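Local coordinates for prolyl oligopeptidase (Galerina marginata, PDB 5N4B), which cleaves peptide bonds after proline and macrocyclises a toxin precursor peptide in amanitin biosynthesis, at residues Y326-T329 with Q335-V338; A375-N380 with Y386-A391; I317-G322 with E371-I376. The protein carries 1 engineered substitution. All blocks are in the same frame, centred on the assembly; numbering follows the deposited sequence.

Contact 1 of 3, residues Y326-T329 with Q335-V338; sequences YIKT and QYKV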
ATOM      1  N   TYR A 326      -3.080 -25.069  -9.563  1.00 10.99           N
ATOM      2  CA  TYR A 326      -1.740 -24.538  -9.326  1.00 10.63           C
ATOM      3  C   TYR A 326      -1.855 -23.367  -8.361  1.00 10.47           C
ATOM      4  O   TYR A 326      -2.672 -22.450  -8.586  1.00 10.28           O
ATOM      5  CB  TYR A 326      -1.141 -24.049 -10.652  1.00 11.16           C
ATOM      6  CG  TYR A 326      -0.796 -25.114 -11.647  1.00 11.25           C
ATOM      7  CD1 TYR A 326      -1.789 -25.831 -12.310  1.00 14.99           C
ATOM      8  CD2 TYR A 326       0.515 -25.413 -11.954  1.00 12.04           C
ATOM      9  CE1 TYR A 326      -1.459 -26.840 -13.240  1.00 16.89           C
ATOM     10  CE2 TYR A 326       0.856 -26.397 -12.848  1.00 14.66           C
ATOM     11  CZ  TYR A 326      -0.122 -27.092 -13.501  1.00 15.08           C
ATOM     12  OH  TYR A 326       0.157 -28.057 -14.443  1.00 16.97           O
ATOM     13  N   ILE A 327      -1.058 -23.383  -7.294  1.00 10.18           N
ATOM     14  CA  ILE A 327      -1.238 -22.489  -6.164  1.00  9.11           C
ATOM     15  C   ILE A 327       0.110 -21.961  -5.735  1.00  8.90           C
ATOM     16  O   ILE A 327       1.052 -22.746  -5.512  1.00 10.35           O
ATOM     17  CB  ILE A 327      -1.913 -23.210  -4.991  1.00  9.82           C
ATOM     18  CG1 ILE A 327      -3.199 -23.913  -5.466  1.00 12.34           C
ATOM     19  CG2 ILE A 327      -2.219 -22.239  -3.875  1.00 13.13           C
ATOM     20  CD1 ILE A 327      -4.009 -24.647  -4.358  1.00 14.29           C
ATOM     21  N   LYS A 328       0.188 -20.646  -5.512  1.00  8.16           N
ATOM     22  CA  LYS A 328       1.359 -20.056  -4.882  1.00  8.96           C
ATOM     23  C   LYS A 328       1.160 -20.137  -3.380  1.00 11.00           C
ATOM     24  O   LYS A 328       0.106 -19.748  -2.877  1.00  9.34           O
ATOM     25  CB  LYS A 328       1.519 -18.600  -5.292  1.00 10.00           C
ATOM     26  CG  LYS A 328       2.767 -17.933  -4.673  1.00 10.18           C
ATOM     27  CD  LYS A 328       3.095 -16.537  -5.218  1.00 11.55           C
ATOM     28  CE  LYS A 328       2.065 -15.474  -4.931  1.00 13.84           C
ATOM     29  NZ  LYS A 328       1.959 -15.158  -3.498  1.00 13.88           N
ATOM     30  N   THR A 329       2.129 -20.666  -2.663  1.00 10.15           N
ATOM     31  CA  THR A 329       1.963 -20.931  -1.234  1.00 10.29           C
ATOM     32  C   THR A 329       3.276 -20.779  -0.505  1.00 10.36           C
ATOM     33  O   THR A 329       4.351 -20.955  -1.084  1.00 10.77           O
ATOM     34  CB  THR A 329       1.350 -22.330  -0.971  1.00 11.37           C
ATOM     35  OG1 THR A 329       1.081 -22.520   0.422  1.00 12.05           O
ATOM     36  CG2 THR A 329       2.314 -23.409  -1.341  1.00 13.60           C
ATOM     37  N   GLN A 335       9.917 -18.857   1.754  1.00 10.71           N
ATOM     38  CA  GLN A 335      10.212 -18.019   0.602  1.00 10.98           C
ATOM     39  C   GLN A 335       9.229 -18.222  -0.543  1.00 11.83           C
ATOM     40  O   GLN A 335       9.408 -17.628  -1.622  1.00 10.82           O
ATOM     41  CB  GLN A 335      11.632 -18.285   0.113  1.00 12.01           C
ATOM     42  CG  GLN A 335      12.699 -17.921   1.098  1.00 12.56           C
ATOM     43  CD  GLN A 335      13.111 -16.516   1.060  1.00 14.83           C
ATOM     44  OE1 GLN A 335      12.376 -15.617   0.723  1.00 15.02           O
ATOM     45  NE2 GLN A 335      14.377 -16.296   1.438  1.00 25.36           N
ATOM     46  N   TYR A 336       8.177 -19.008  -0.311  1.00  9.37           N
ATOM     47  CA  TYR A 336       7.109 -19.318  -1.253  1.00  8.55           C
ATOM     48  C   TYR A 336       7.552 -20.282  -2.352  1.00  9.00           C
ATOM     49  O   TYR A 336       8.740 -20.453  -2.633  1.00 10.33           O
ATOM     50  CB  TYR A 336       6.443 -18.050  -1.795  1.00  8.49           C
ATOM     51  CG  TYR A 336       5.596 -17.273  -0.828  1.00  8.69           C
ATOM     52  CD1 TYR A 336       6.163 -16.450   0.137  1.00 10.79           C
ATOM     53  CD2 TYR A 336       4.211 -17.363  -0.868  1.00  9.16           C
ATOM     54  CE1 TYR A 336       5.365 -15.705   1.015  1.00 10.80           C
ATOM     55  CE2 TYR A 336       3.428 -16.631   0.017  1.00 10.79           C
ATOM     56  CZ  TYR A 336       4.024 -15.816   0.942  1.00 10.81           C
ATOM     57  OH  TYR A 336       3.286 -15.050   1.861  1.00 12.85           O
ATOM     58  N   LYS A 337       6.557 -20.878  -3.001  1.00  8.06           N
ATOM     59  CA  LYS A 337       6.739 -21.908  -4.028  1.00  8.77           C
ATOM     60  C   LYS A 337       5.410 -22.092  -4.744  1.00  8.26           C
ATOM     61  O   LYS A 337       4.406 -21.515  -4.351  1.00  9.02           O
ATOM     62  CB  LYS A 337       7.217 -23.238  -3.438  1.00  9.73           C
ATOM     63  CG  LYS A 337       6.229 -23.892  -2.502  1.00 10.39           C
ATOM     64  CD  LYS A 337       6.701 -25.222  -1.994  1.00 12.04           C
ATOM     65  CE  LYS A 337       5.765 -25.811  -0.966  1.00 13.58           C
ATOM     66  NZ  LYS A 337       6.260 -27.194  -0.579  1.00 15.40           N
ATOM     67  N   VAL A 338       5.407 -22.873  -5.808  1.00  9.83           N
ATOM     68  CA  VAL A 338       4.170 -23.248  -6.494  1.00  9.74           C
ATOM     69  C   VAL A 338       3.932 -24.718  -6.258  1.00 10.11           C
ATOM     70  O   VAL A 338       4.818 -25.543  -6.561  1.00 10.17           O
ATOM     71  CB  VAL A 338       4.197 -22.970  -8.005  1.00  9.31           C
ATOM     72  CG1 VAL A 338       2.878 -23.396  -8.646  1.00 10.21           C
ATOM     73  CG2 VAL A 338       4.502 -21.519  -8.311  1.00 10.80           C
TER
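T329 and K337 pair through their backbones near the turn end of this hairpin. As an antiparallel hydrogen-bonded pair they exchange two bonds: T329 N to K337 O (3.0 Å, nearly straight at 165°) and K337 N to T329 O (2.9 Å, more bent at 133°). Next to them K328 and V338 form a non-hydrogen-bonded pair. CA-H...O contacts fill in around the two bonds, from V338 CA to I327 O at 3.3 Å and from Y336 CA to T329 O at 3.2 Å.

The apolar contact is between T329 CG2 and K337 CG, which lie side by side on one face of the sheet, 4.1 Å apart. From CG the K337 chain runs out extended to a salt bridge with D352. On the other face, which V338 shares with K328, the methyl V338 CG1 packs 3.7 Å from the carbonyl oxygen I327 O.

The Y336 ring brings CD2 to 3.6 Å from T329 C. Bends at chi3 and chi4 (both near +65°) bring K328 NZ obliquely to the ring, 4.1 Å from Y336 CE2.

D314 bonds both hydroxyls, its carbonyl pairing with T329 OG1 and its carboxylate with Y336 OH. Within this propeller blade, then, the backbone sets the register of the two middle strands, while D314 and D352 outside the hairpin take the polar ends of T329, Y336 and K337, with L331 N of the connecting loop also bonded to T329 OG1.

Contact 2 of 3, residues A375-N380 with Y386-A391; sequences AIYKRN and YLYSKA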
ATOM      1  N   ALA A 375       7.116 -15.770 -13.688  1.00  8.49           N
ATOM      2  CA  ALA A 375       7.401 -15.712 -12.261  1.00  9.81           C
ATOM      3  C   ALA A 375       8.289 -14.525 -11.978  1.00  8.72           C
ATOM      4  O   ALA A 375       9.232 -14.253 -12.719  1.00 10.34           O
ATOM      5  CB  ALA A 375       8.153 -16.970 -11.819  1.00 12.51           C
ATOM      6  N   ILE A 376       8.007 -13.838 -10.874  1.00  8.36           N
ATOM      7  CA  ILE A 376       8.883 -12.788 -10.354  0.67  8.15           C
ATOM      8  C   ILE A 376       9.439 -13.295  -9.046  1.00  9.33           C
ATOM      9  O   ILE A 376       8.677 -13.666  -8.134  1.00  9.13           O
ATOM     10  CB  ILE A 376       8.161 -11.454 -10.181  0.67  8.51           C
ATOM     11  CG1 ILE A 376       7.799 -10.919 -11.558  0.67 11.93           C
ATOM     12  CG2 ILE A 376       9.072 -10.447  -9.422  0.67  9.77           C
ATOM     13  CD1 ILE A 376       6.899  -9.743 -11.482  0.67 12.00           C
ATOM     14  N   TYR A 377      10.768 -13.339  -8.974  1.00  9.61           N
ATOM     15  CA  TYR A 377      11.517 -13.630  -7.764  1.00  9.04           C
ATOM     16  C   TYR A 377      12.117 -12.348  -7.240  1.00  9.24           C
ATOM     17  O   TYR A 377      12.641 -11.514  -8.009  1.00 12.86           O
ATOM     18  CB  TYR A 377      12.638 -14.610  -8.039  1.00 10.88           C
ATOM     19  CG  TYR A 377      12.184 -16.025  -8.117  1.00 11.09           C
ATOM     20  CD1 TYR A 377      12.057 -16.755  -6.964  1.00  9.88           C
ATOM     21  CD2 TYR A 377      11.886 -16.625  -9.322  1.00 13.30           C
ATOM     22  CE1 TYR A 377      11.614 -18.086  -6.984  1.00  9.79           C
ATOM     23  CE2 TYR A 377      11.489 -17.948  -9.361  1.00 14.60           C
ATOM     24  CZ  TYR A 377      11.337 -18.645  -8.186  1.00 15.01           C
ATOM     25  OH  TYR A 377      10.879 -19.942  -8.316  1.00 15.98           O
ATOM     26  N   LYS A 378      12.033 -12.169  -5.949  1.00  9.07           N
ATOM     27  CA  LYS A 378      12.640 -11.034  -5.274  1.00  9.78           C
ATOM     28  C   LYS A 378      13.898 -11.551  -4.585  1.00 10.86           C
ATOM     29  O   LYS A 378      13.796 -12.278  -3.603  1.00 11.55           O
ATOM     30  CB  LYS A 378      11.667 -10.393  -4.296  1.00 10.92           C
ATOM     31  CG  LYS A 378      12.143  -9.062  -3.742  1.00 12.53           C
ATOM     32  CD  LYS A 378      11.230  -8.494  -2.701  1.00 17.25           C
ATOM     33  CE  LYS A 378       9.810  -8.241  -3.246  1.00 15.10           C
ATOM     34  NZ  LYS A 378       9.760  -7.311  -4.388  1.00 17.59           N
ATOM     35  N   ARG A 379      15.073 -11.226  -5.122  1.00 10.04           N
ATOM     36  CA  ARG A 379      16.342 -11.715  -4.613  1.00  9.96           C
ATOM     37  C   ARG A 379      17.118 -10.482  -4.140  1.00 12.89           C
ATOM     38  O   ARG A 379      17.367  -9.550  -4.930  1.00 12.62           O
ATOM     39  CB  ARG A 379      17.106 -12.445  -5.724  1.00 13.93           C
ATOM     40  CG  ARG A 379      18.398 -13.054  -5.190  1.00 17.89           C
ATOM     41  CD  ARG A 379      19.339 -13.523  -6.333  1.00 25.00           C
ATOM     42  NE  ARG A 379      18.536 -14.246  -7.261  1.00 27.85           N
ATOM     43  CZ  ARG A 379      18.110 -15.491  -7.094  1.00 30.07           C
ATOM     44  NH1 ARG A 379      18.467 -16.203  -6.024  1.00 35.11           N
ATOM     45  NH2 ARG A 379      17.308 -16.007  -8.038  1.00 34.56           N
ATOM     46  N   ASN A 380      17.476 -10.452  -2.861  1.00 12.20           N
ATOM     47  CA  ASN A 380      18.139  -9.273  -2.309  1.00 14.05           C
ATOM     48  C   ASN A 380      17.305  -8.010  -2.575  1.00 13.25           C
ATOM     49  O   ASN A 380      17.822  -6.925  -2.804  1.00 14.33           O
ATOM     50  CB  ASN A 380      19.579  -9.110  -2.805  1.00 16.44           C
ATOM     51  CG  ASN A 380      20.478 -10.217  -2.401  1.00 24.95           C
ATOM     52  OD1 ASN A 380      21.203 -10.793  -3.236  1.00 30.95           O
ATOM     53  ND2 ASN A 380      20.424 -10.544  -1.175  1.00 22.52           N
ATOM     54  N   TYR A 386      11.169 -14.425 -14.839  1.00  9.39           N
ATOM     55  CA  TYR A 386      11.466 -15.672 -15.558  1.00 11.05           C
ATOM     56  C   TYR A 386      10.221 -16.192 -16.255  1.00 10.99           C
ATOM     57  O   TYR A 386       9.120 -16.100 -15.728  1.00 11.52           O
ATOM     58  CB  TYR A 386      12.014 -16.770 -14.616  1.00 10.47           C
ATOM     59  CG  TYR A 386      13.305 -16.376 -13.953  1.00 10.55           C
ATOM     60  CD1 TYR A 386      13.297 -15.681 -12.763  1.00 13.31           C
ATOM     61  CD2 TYR A 386      14.510 -16.621 -14.542  1.00 11.90           C
ATOM     62  CE1 TYR A 386      14.483 -15.292 -12.167  1.00 14.31           C
ATOM     63  CE2 TYR A 386      15.683 -16.278 -13.950  1.00 12.69           C
ATOM     64  CZ  TYR A 386      15.674 -15.591 -12.773  1.00 13.45           C
ATOM     65  OH  TYR A 386      16.881 -15.185 -12.228  1.00 18.42           O
ATOM     66  N   LEU A 387      10.435 -16.848 -17.399  1.00 11.70           N
ATOM     67  CA  LEU A 387       9.418 -17.585 -18.130  1.00 10.24           C
ATOM     68  C   LEU A 387       9.647 -19.071 -17.895  1.00 10.10           C
ATOM     69  O   LEU A 387      10.784 -19.543 -18.021  1.00 13.37           O
ATOM     70  CB  LEU A 387       9.507 -17.242 -19.619  1.00 12.47           C
ATOM     71  CG  LEU A 387       8.488 -17.942 -20.482  1.00 14.01           C
ATOM     72  CD1 LEU A 387       7.067 -17.467 -20.183  1.00 14.56           C
ATOM     73  CD2 LEU A 387       8.842 -17.655 -21.954  1.00 18.32           C
ATOM     74  N   TYR A 388       8.594 -19.775 -17.565  1.00 11.29           N
ATOM     75  CA  TYR A 388       8.576 -21.225 -17.346  1.00 10.68           C
ATOM     76  C   TYR A 388       7.624 -21.909 -18.315  1.00 12.89           C
ATOM     77  O   TYR A 388       6.572 -21.369 -18.675  1.00 12.79           O
ATOM     78  CB  TYR A 388       8.063 -21.558 -15.950  1.00 12.68           C
ATOM     79  CG  TYR A 388       9.051 -21.311 -14.842  1.00 11.74           C
ATOM     80  CD1 TYR A 388       9.292 -20.027 -14.355  1.00 13.82           C
ATOM     81  CD2 TYR A 388       9.751 -22.353 -14.282  1.00 13.63           C
ATOM     82  CE1 TYR A 388      10.227 -19.809 -13.378  1.00 13.70           C
ATOM     83  CE2 TYR A 388      10.688 -22.132 -13.253  1.00 13.81           C
ATOM     84  CZ  TYR A 388      10.887 -20.855 -12.817  1.00 15.37           C
ATOM     85  OH  TYR A 388      11.824 -20.659 -11.817  1.00 16.48           O
ATOM     86  N   SER A 389       7.985 -23.110 -18.725  1.00 12.89           N
ATOM     87  CA  SER A 389       7.117 -23.927 -19.546  1.00 13.09           C
ATOM     88  C   SER A 389       6.074 -24.652 -18.730  1.00 13.75           C
ATOM     89  O   SER A 389       6.095 -24.675 -17.502  1.00 12.79           O
ATOM     90  CB  SER A 389       7.966 -24.972 -20.280  1.00 15.10           C
ATOM     91  OG  SER A 389       8.397 -26.008 -19.370  1.00 15.59           O
ATOM     92  N   LYS A 390       5.164 -25.321 -19.447  1.00 15.61           N
ATOM     93  CA  LYS A 390       4.138 -26.130 -18.817  1.00 15.50           C
ATOM     94  C   LYS A 390       4.742 -27.269 -18.002  1.00 15.38           C
ATOM     95  O   LYS A 390       4.092 -27.752 -17.082  1.00 18.06           O
ATOM     96  CB  LYS A 390       3.211 -26.694 -19.912  1.00 18.87           C
ATOM     97  CG  LYS A 390       3.848 -27.714 -20.860  1.00 21.44           C
ATOM     98  CD  LYS A 390       2.839 -28.295 -21.866  1.00 24.87           C
ATOM     99  CE  LYS A 390       3.457 -29.421 -22.662  1.00 29.16           C
ATOM    100  NZ  LYS A 390       2.539 -29.808 -23.752  1.00 31.64           N
ATOM    101  N   ALA A 391       5.957 -27.717 -18.349  1.00 16.32           N
ATOM    102  CA  ALA A 391       6.641 -28.765 -17.612  1.00 18.42           C
ATOM    103  C   ALA A 391       7.458 -28.220 -16.455  1.00 16.58           C
ATOM    104  O   ALA A 391       8.228 -28.973 -15.852  1.00 19.19           O
ATOM    105  CB  ALA A 391       7.520 -29.579 -18.549  1.00 21.92           C
TER
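A375 and Y386 are a hydrogen-bonded pair of a beta hairpin formed by the two middle strands of a propeller blade. Both bonds of the pair, A375 N to Y386 O and Y386 N to A375 O, measure 2.9 Å and are close to straight, at 168° and 162°.

The tight part lies on the face carrying A375 and the tyrosines. A375 CB sits obliquely against the Y388 ring, 3.8 Å from CE1. The Y377 side chain crosses those of Y386 and Y388 at about a right angle, and both partners meet its ring at the edge: Y386 CD1 comes within 3.8 Å of Y377 CD2, and Y388 OH within 3.7 Å of Y377 CE2. L362 of the neighbouring strand 361-368 packs against A375 and Y377.

Toward R379 the contact thins. This partly exposed side chain comes only obliquely to Y386, and E384, two residues before Y386 on the same strand, joins the two by a salt bridge to R379 NE and a hydrogen bond to Y386 OH. At the opposite, open end the chain leaves the strand after Y388. There K390 and A391 are exposed, and A391 N makes a weak bond of 3.1 Å back to S389 OG.

Contact 3 of 3, residues I317-G322 with E371-I376; sequences IITNHG and EYFVAI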
ATOM      1  N   ILE A 317      -4.520 -18.874  -5.582  1.00  9.85           N
ATOM      2  CA  ILE A 317      -4.625 -19.629  -6.820  1.00 11.08           C
ATOM      3  C   ILE A 317      -3.919 -18.923  -7.971  1.00 10.57           C
ATOM      4  O   ILE A 317      -4.083 -17.712  -8.182  1.00 12.30           O
ATOM      5  CB  ILE A 317      -6.098 -19.800  -7.226  1.00 12.05           C
ATOM      6  CG1 ILE A 317      -6.925 -20.469  -6.142  1.00 15.55           C
ATOM      7  CG2 ILE A 317      -6.199 -20.579  -8.563  1.00 15.26           C
ATOM      8  CD1 ILE A 317      -6.424 -21.777  -5.727  1.00 17.62           C
ATOM      9  N   ILE A 318      -3.200 -19.677  -8.782  1.00  9.13           N
ATOM     10  CA  ILE A 318      -2.639 -19.204 -10.057  1.00  8.63           C
ATOM     11  C   ILE A 318      -3.564 -19.582 -11.206  1.00 10.80           C
ATOM     12  O   ILE A 318      -4.032 -18.717 -11.952  1.00 13.60           O
ATOM     13  CB  ILE A 318      -1.235 -19.806 -10.297  1.00  9.12           C
ATOM     14  CG1 ILE A 318      -0.302 -19.420  -9.168  1.00  9.84           C
ATOM     15  CG2 ILE A 318      -0.719 -19.365 -11.664  1.00 10.33           C
ATOM     16  CD1 ILE A 318       0.894 -20.310  -9.036  1.00 11.74           C
ATOM     17  N   THR A 319      -3.849 -20.857 -11.362  1.00  9.43           N
ATOM     18  CA  THR A 319      -4.726 -21.337 -12.426  1.00 12.04           C
ATOM     19  C   THR A 319      -5.066 -22.799 -12.163  1.00 13.05           C
ATOM     20  O   THR A 319      -4.657 -23.372 -11.148  1.00 11.74           O
ATOM     21  CB  THR A 319      -4.098 -21.132 -13.796  1.00 13.20           C
ATOM     22  OG1 THR A 319      -5.177 -21.262 -14.762  1.00 18.11           O
ATOM     23  CG2 THR A 319      -2.994 -22.107 -14.144  1.00 14.90           C
ATOM     24  N   ASN A 320      -5.745 -23.424 -13.114  1.00 12.56           N
ATOM     25  CA  ASN A 320      -5.992 -24.857 -13.046  1.00 12.73           C
ATOM     26  C   ASN A 320      -5.973 -25.382 -14.463  1.00 15.59           C
ATOM     27  O   ASN A 320      -6.308 -24.682 -15.415  1.00 16.06           O
ATOM     28  CB  ASN A 320      -7.335 -25.209 -12.406  1.00 13.70           C
ATOM     29  CG  ASN A 320      -8.481 -24.785 -13.249  1.00 14.94           C
ATOM     30  OD1 ASN A 320      -8.687 -23.601 -13.419  1.00 14.58           O
ATOM     31  ND2 ASN A 320      -9.238 -25.733 -13.783  1.00 16.90           N
ATOM     32  N   HIS A 321      -5.612 -26.657 -14.599  1.00 15.84           N
ATOM     33  CA  HIS A 321      -5.791 -27.408 -15.836  1.00 17.42           C
ATOM     34  C   HIS A 321      -6.620 -28.621 -15.438  1.00 18.48           C
ATOM     35  O   HIS A 321      -6.137 -29.520 -14.742  1.00 18.97           O
ATOM     36  CB  HIS A 321      -4.452 -27.754 -16.515  1.00 21.05           C
ATOM     37  CG  HIS A 321      -3.672 -26.550 -16.939  1.00 21.14           C
ATOM     38  ND1 HIS A 321      -4.177 -25.599 -17.792  1.00 28.72           N
ATOM     39  CD2 HIS A 321      -2.412 -26.153 -16.637  1.00 26.88           C
ATOM     40  CE1 HIS A 321      -3.273 -24.647 -17.974  1.00 26.17           C
ATOM     41  NE2 HIS A 321      -2.193 -24.959 -17.286  1.00 28.78           N
ATOM     42  N   GLY A 322      -7.883 -28.639 -15.825  1.00 21.10           N
ATOM     43  CA  GLY A 322      -8.770 -29.653 -15.292  1.00 20.38           C
ATOM     44  C   GLY A 322      -8.811 -29.582 -13.789  1.00 20.65           C
ATOM     45  O   GLY A 322      -8.893 -28.500 -13.204  1.00 19.94           O
ATOM     46  N   GLU A 371      -0.538 -21.983 -21.165  1.00 16.48           N
ATOM     47  CA  GLU A 371       0.226 -23.091 -20.596  1.00 18.15           C
ATOM     48  C   GLU A 371       1.554 -22.689 -19.971  1.00 17.95           C
ATOM     49  O   GLU A 371       2.208 -23.546 -19.356  1.00 17.45           O
ATOM     50  CB  GLU A 371       0.475 -24.168 -21.659  1.00 20.68           C
ATOM     51  CG  GLU A 371       1.323 -23.779 -22.794  1.00 20.79           C
ATOM     52  CD  GLU A 371       1.639 -24.989 -23.694  1.00 28.80           C
ATOM     53  OE1 GLU A 371       0.670 -25.593 -24.215  1.00 28.44           O
ATOM     54  OE2 GLU A 371       2.838 -25.342 -23.828  1.00 29.86           O
ATOM     55  N   TYR A 372       1.999 -21.457 -20.154  1.00 14.46           N
ATOM     56  CA  TYR A 372       3.273 -20.988 -19.636  1.00 11.43           C
ATOM     57  C   TYR A 372       3.049 -20.280 -18.309  1.00 10.46           C
ATOM     58  O   TYR A 372       1.940 -19.895 -17.938  1.00 12.44           O
ATOM     59  CB  TYR A 372       3.959 -20.024 -20.601  1.00 12.13           C
ATOM     60  CG  TYR A 372       4.407 -20.594 -21.910  1.00 14.67           C
ATOM     61  CD1 TYR A 372       3.514 -20.817 -22.925  1.00 15.13           C
ATOM     62  CD2 TYR A 372       5.735 -20.907 -22.105  1.00 15.77           C
ATOM     63  CE1 TYR A 372       3.956 -21.364 -24.154  1.00 17.52           C
ATOM     64  CE2 TYR A 372       6.196 -21.430 -23.309  1.00 17.69           C
ATOM     65  CZ  TYR A 372       5.292 -21.660 -24.330  1.00 19.17           C
ATOM     66  OH  TYR A 372       5.705 -22.183 -25.553  1.00 26.52           O
ATOM     67  N   PHE A 373       4.129 -20.099 -17.577  1.00 10.32           N
ATOM     68  CA  PHE A 373       4.075 -19.368 -16.321  1.00 10.38           C
ATOM     69  C   PHE A 373       5.144 -18.297 -16.326  1.00 11.09           C
ATOM     70  O   PHE A 373       6.269 -18.543 -16.740  1.00 12.44           O
ATOM     71  CB  PHE A 373       4.241 -20.284 -15.115  1.00 10.43           C
ATOM     72  CG  PHE A 373       3.172 -21.316 -15.005  1.00  9.81           C
ATOM     73  CD1 PHE A 373       2.013 -21.024 -14.318  1.00 13.45           C
ATOM     74  CD2 PHE A 373       3.300 -22.527 -15.626  1.00 12.57           C
ATOM     75  CE1 PHE A 373       0.996 -21.948 -14.217  1.00 14.76           C
ATOM     76  CE2 PHE A 373       2.279 -23.460 -15.509  1.00 12.73           C
ATOM     77  CZ  PHE A 373       1.148 -23.189 -14.827  1.00 13.11           C
ATOM     78  N   VAL A 374       4.794 -17.101 -15.863  1.00 10.11           N
ATOM     79  CA  VAL A 374       5.729 -15.990 -15.683  1.00  8.27           C
ATOM     80  C   VAL A 374       5.866 -15.802 -14.182  1.00  8.96           C
ATOM     81  O   VAL A 374       4.861 -15.740 -13.472  1.00  8.85           O
ATOM     82  CB  VAL A 374       5.247 -14.713 -16.384  1.00  9.90           C
ATOM     83  CG1 VAL A 374       6.302 -13.623 -16.332  1.00 10.25           C
ATOM     84  CG2 VAL A 374       4.834 -14.994 -17.844  1.00 11.08           C
ATOM     85  N   ALA A 375       7.116 -15.770 -13.688  1.00  8.49           N
ATOM     86  CA  ALA A 375       7.401 -15.712 -12.261  1.00  9.81           C
ATOM     87  C   ALA A 375       8.289 -14.525 -11.978  1.00  8.72           C
ATOM     88  O   ALA A 375       9.232 -14.253 -12.719  1.00 10.34           O
ATOM     89  CB  ALA A 375       8.153 -16.970 -11.819  1.00 12.51           C
ATOM     90  N   ILE A 376       8.007 -13.838 -10.874  1.00  8.36           N
ATOM     91  CA  ILE A 376       8.883 -12.788 -10.354  0.67  8.15           C
ATOM     92  C   ILE A 376       9.439 -13.295  -9.046  1.00  9.33           C
ATOM     93  O   ILE A 376       8.677 -13.666  -8.134  1.00  9.13           O
ATOM     94  CB  ILE A 376       8.161 -11.454 -10.181  0.67  8.51           C
ATOM     95  CG1 ILE A 376       7.799 -10.919 -11.558  0.67 11.93           C
ATOM     96  CG2 ILE A 376       9.072 -10.447  -9.422  0.67  9.77           C
ATOM     97  CD1 ILE A 376       6.899  -9.743 -11.482  0.67 12.00           C
TER
HETATM   98  O   HOH W   1       0.483 -25.284 -18.069  1.00 14.56           O
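I318 and T319 meet F373 in a blade-to-blade contact of the beta-propeller: side-chain packing, with one water bridge, between the first strand of one four-stranded sheet and the second strand of the next. The backbones stay well apart, with I318 CA and F373 CA 9.2 Å from each other, and the gap is bridged by a ring and two methyl groups.

F373 extends its ring toward the other strand, and CE1 is the atom both neighbours touch. I318 CG2 comes in at the ring edge, near its plane, 4.0 Å from CE1. The same torsion that sets CG2 anti to the backbone N of I318 leaves CG1 on the other side of CB, away from this edge. T319 CG2 reaches CE1 at the same distance, 4.0 Å, but approaches the ring obliquely. Two consecutive residues can serve one ring because I318 and T319 form a classic beta bulge opposite Y326, which puts both side chains on the F373 side. The hydroxyl of T319 is occupied elsewhere, bonded to Q412.

Polar links lie nearer the strand ends. A water 2.8 Å from E371 O donates to that carbonyl and accepts a weak bond from H321 NE2, so the blades are also joined through solvent. At the end of the strand, N320 ND2 donates to a lone pair of G322 O, just beyond it, 2.8 Å away and almost straight at 171°; the same nitrogen also bonds D270.

Around the contact, strand 361-368 comes up beside it: V365 packs on I318, and C367 on both T319 and F373. The F373 ring is further enclosed by Y326 of strand 324-329 and, edge-to-face, by F353 of the loop that leads into strand 361-368.

In the fold
Reading from the N terminus, strand 315-321 opens the loop that contact 3 will close, and strand 324-329 follows beside it in the same sheet. Contact 1 then closes a short loop between residues 329 and 335, nested inside the larger one. The chain finishes that blade at strand 349-352, crosses by a loop to strand 361-368, the first of the next blade, and at 371-376 closes contact 3 across the blade boundary. Contact 2 begins on the same strand, sharing A375 and I376, and closes the hairpin to strand 382-388. Contacts 1 and 2 thus each build a blade from within, without touching each other, while contact 3 ties the two blades together.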